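Local coordinates for protein L-fuculose phosphate aldolase (Streptococcus pneumoniae, PDB 4C25) that is an aldolase of the class II aldolase and adducin family that binds zinc and 1,3-dihydroxyacetonephosphate in one pocket, at residues A[131-136]-A[156-161]. Numbering follows the deposited sequence.
Sequences AEYATY and LLANHG. With ZN (zinc ion), chain B.
Ala-131 N donates to Leu-156 O at 2.7 Å, the one direct hydrogen bond between the segments. Strands 129-131 and 154-157 run parallel, and Leu-156 also hydrogen-bonds to Arg-129. Elsewhere in the contact, water links the two chains. One water accepts a 2.6 Å bond from His-160 ND1 and donates to Ala-134 O. A second water donates to both Ala-134 O and Ala-158 O, so Ala-134 O receives two water bonds.

The ND1 bond helps fix the rotation of the imidazole, whose NE2 binds the zinc ion at 2.0 Å. His-98, His-100 and His-160 all bind this metal, the three-histidine site known from class II aldolases of the AraD-like clan. His-160 and Gly-161 lie opposite Leu-157 in a classic beta bulge, at the turn between strands 154-157 and 161-166.

Apolar packing is slight: Ala-158 CB sits 3.9 Å from Tyr-133 CB. The same methyl lies against a carbonyl, 3.5 Å from Ala-131 O. A chi1 of 175° swings the Tyr-133 ring away from its backbone N and brings the CD1 edge beside Ala-158 O, in plane and 3.5 Å from CD1. The phenol OH bonds to Glu-202 of the second subunit. Tyr-136 CB rests 3.8 Å from His-160 CE1, while the Tyr-136 ring makes a cation-pi contact with Lys-209 of the second subunit. Tyr-136 and His-160 both touch the bound 1,3-dihydroxyacetonephosphate.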
ATOM      1  N   ALA A 131      -8.013  25.412   3.591  1.00 33.23           N
ATOM      2  CA  ALA A 131      -7.643  26.622   4.348  1.00 32.96           C
ATOM      3  C   ALA A 131      -6.463  27.331   3.694  1.00 32.00           C
ATOM      4  O   ALA A 131      -5.682  26.703   2.993  1.00 29.22           O
ATOM      5  CB  ALA A 131      -7.307  26.295   5.811  1.00 31.84           C
ATOM      6  N   GLU A 132      -6.371  28.642   3.918  1.00 35.33           N
ATOM      7  CA  GLU A 132      -5.229  29.459   3.510  1.00 36.88           C
ATOM      8  C   GLU A 132      -4.017  29.064   4.343  1.00 33.90           C
ATOM      9  O   GLU A 132      -4.177  28.681   5.545  1.00 32.04           O
ATOM     10  CB  GLU A 132      -5.544  30.937   3.739  1.00 42.48           C
ATOM     11  CG  GLU A 132      -6.737  31.445   2.938  1.00 52.69           C
ATOM     12  CD  GLU A 132      -6.821  32.967   2.886  1.00 61.19           C
ATOM     13  OE1 GLU A 132      -7.026  33.605   3.949  1.00 59.40           O
ATOM     14  OE2 GLU A 132      -6.680  33.527   1.772  1.00 69.83           O
ATOM     15  N   TYR A 133      -2.818  29.166   3.743  1.00 30.78           N
ATOM     16  CA  TYR A 133      -1.598  28.667   4.419  1.00 31.15           C
ATOM     17  C   TYR A 133      -1.249  29.432   5.697  1.00 32.17           C
ATOM     18  O   TYR A 133      -1.319  30.652   5.740  1.00 31.61           O
ATOM     19  CB  TYR A 133      -0.353  28.548   3.496  1.00 32.03           C
ATOM     20  CG  TYR A 133       0.890  28.139   4.304  1.00 30.26           C
ATOM     21  CD1 TYR A 133       1.097  26.814   4.652  1.00 30.28           C
ATOM     22  CD2 TYR A 133       1.796  29.092   4.784  1.00 29.71           C
ATOM     23  CE1 TYR A 133       2.169  26.421   5.441  1.00 28.41           C
ATOM     24  CE2 TYR A 133       2.885  28.707   5.566  1.00 28.90           C
ATOM     25  CZ  TYR A 133       3.061  27.369   5.902  1.00 28.47           C
ATOM     26  OH  TYR A 133       4.144  26.935   6.666  1.00 25.62           O
ATOM     27  N   ALA A 134      -0.868  28.699   6.740  1.00 31.23           N
ATOM     28  CA  ALA A 134      -0.218  29.316   7.887  1.00 29.46           C
ATOM     29  C   ALA A 134       0.626  28.291   8.585  1.00 29.26           C
ATOM     30  O   ALA A 134       0.277  27.103   8.562  1.00 30.99           O
ATOM     31  CB  ALA A 134      -1.236  29.912   8.848  1.00 29.14           C
ATOM     32  N   THR A 135       1.701  28.771   9.217  1.00 27.29           N
ATOM     33  CA  THR A 135       2.713  27.984   9.926  1.00 28.15           C
ATOM     34  C   THR A 135       2.051  27.083  10.977  1.00 27.80           C
ATOM     35  O   THR A 135       1.181  27.528  11.685  1.00 28.21           O
ATOM     36  CB  THR A 135       3.717  28.957  10.652  1.00 29.12           C
ATOM     37  OG1 THR A 135       4.147  29.994   9.753  1.00 28.23           O
ATOM     38  CG2 THR A 135       4.916  28.247  11.193  1.00 28.08           C
ATOM     39  N   TYR A 136       2.442  25.816  11.063  1.00 29.49           N
ATOM     40  CA  TYR A 136       1.839  24.937  12.063  1.00 34.10           C
ATOM     41  C   TYR A 136       1.896  25.632  13.402  1.00 34.24           C
ATOM     42  O   TYR A 136       2.802  26.443  13.632  1.00 34.16           O
ATOM     43  CB  TYR A 136       2.546  23.587  12.167  1.00 34.94           C
ATOM     44  CG  TYR A 136       3.826  23.575  12.979  1.00 35.01           C
ATOM     45  CD1 TYR A 136       5.058  23.925  12.394  1.00 39.25           C
ATOM     46  CD2 TYR A 136       3.818  23.195  14.325  1.00 39.08           C
ATOM     47  CE1 TYR A 136       6.241  23.906  13.141  1.00 37.47           C
ATOM     48  CE2 TYR A 136       4.984  23.180  15.080  1.00 38.39           C
ATOM     49  CZ  TYR A 136       6.192  23.539  14.481  1.00 40.46           C
ATOM     50  OH  TYR A 136       7.351  23.503  15.231  1.00 47.26           O
ATOM     51  N   LEU A 156      -9.015  21.011   4.501  1.00 33.12           N
ATOM     52  CA  LEU A 156      -7.624  20.699   4.185  1.00 33.68           C
ATOM     53  C   LEU A 156      -6.721  21.874   4.653  1.00 36.10           C
ATOM     54  O   LEU A 156      -7.076  23.063   4.516  1.00 37.07           O
ATOM     55  CB  LEU A 156      -7.446  20.391   2.678  1.00 32.92           C
ATOM     56  CG  LEU A 156      -8.219  19.275   1.922  1.00 34.58           C
ATOM     57  CD1 LEU A 156      -7.817  19.192   0.455  1.00 30.85           C
ATOM     58  CD2 LEU A 156      -8.015  17.901   2.545  1.00 36.68           C
ATOM     59  N   LEU A 157      -5.564  21.541   5.217  1.00 34.27           N
ATOM     60  CA  LEU A 157      -4.619  22.560   5.697  1.00 30.73           C
ATOM     61  C   LEU A 157      -3.485  22.592   4.690  1.00 32.84           C
ATOM     62  O   LEU A 157      -2.732  21.589   4.544  1.00 33.98           O
ATOM     63  CB  LEU A 157      -4.099  22.235   7.102  1.00 28.36           C
ATOM     64  CG  LEU A 157      -5.158  21.827   8.163  1.00 29.85           C
ATOM     65  CD1 LEU A 157      -4.527  21.308   9.454  1.00 28.70           C
ATOM     66  CD2 LEU A 157      -6.131  22.955   8.464  1.00 28.41           C
ATOM     67  N   ALA A 158      -3.409  23.721   3.974  1.00 30.22           N
ATOM     68  CA  ALA A 158      -2.492  23.943   2.870  1.00 30.85           C
ATOM     69  C   ALA A 158      -1.112  23.459   3.249  1.00 30.84           C
ATOM     70  O   ALA A 158      -0.630  23.755   4.323  1.00 31.89           O
ATOM     71  CB  ALA A 158      -2.451  25.435   2.507  1.00 31.72           C
ATOM     72  N   ASN A 159      -0.504  22.668   2.373  1.00 29.99           N
ATOM     73  CA  ASN A 159       0.860  22.162   2.565  1.00 27.75           C
ATOM     74  C   ASN A 159       1.062  21.484   3.890  1.00 25.97           C
ATOM     75  O   ASN A 159       2.180  21.518   4.381  1.00 24.77           O
ATOM     76  CB  ASN A 159       1.908  23.264   2.393  1.00 26.43           C
ATOM     77  CG  ASN A 159       1.752  24.011   1.077  1.00 30.63           C
ATOM     78  OD1 ASN A 159       2.373  23.662   0.058  1.00 36.18           O
ATOM     79  ND2 ASN A 159       0.884  24.983   1.069  1.00 26.05           N
ATOM     80  N   HIS A 160       0.025  20.828   4.435  1.00 24.37           N
ATOM     81  CA  HIS A 160       0.101  20.352   5.828  1.00 25.43           C
ATOM     82  C   HIS A 160      -0.657  19.056   6.136  1.00 28.70           C
ATOM     83  O   HIS A 160      -0.069  18.051   6.556  1.00 33.16           O
ATOM     84  CB  HIS A 160      -0.434  21.460   6.755  1.00 21.48           C
ATOM     85  CG  HIS A 160      -0.295  21.152   8.207  1.00 20.28           C
ATOM     86  ND1 HIS A 160      -0.264  22.138   9.168  1.00 21.12           N
ATOM     87  CD2 HIS A 160      -0.131  19.976   8.866  1.00 19.54           C
ATOM     88  CE1 HIS A 160      -0.094  21.574  10.361  1.00 21.51           C
ATOM     89  NE2 HIS A 160      -0.021  20.263  10.205  1.00 16.73           N
ATOM     90  N   GLY A 161      -1.979  19.085   5.996  1.00 29.05           N
ATOM     91  CA  GLY A 161      -2.763  17.939   6.407  1.00 27.49           C
ATOM     92  C   GLY A 161      -4.252  18.173   6.355  1.00 28.01           C
ATOM     93  O   GLY A 161      -4.765  18.944   5.515  1.00 27.56           O
TER
HETATM   94 ZN    ZN B 301       0.002  18.852  11.678  1.00 33.86          ZN
HETATM   95  O   HOH W   1      -4.123  25.878   6.385  1.00 34.15           O
HETATM   96  O   HOH W   2       0.438  24.456   8.342  1.00 27.98           O
HETATM   97  O   HOH W   3      -1.386  25.323   6.617  1.00 31.45           O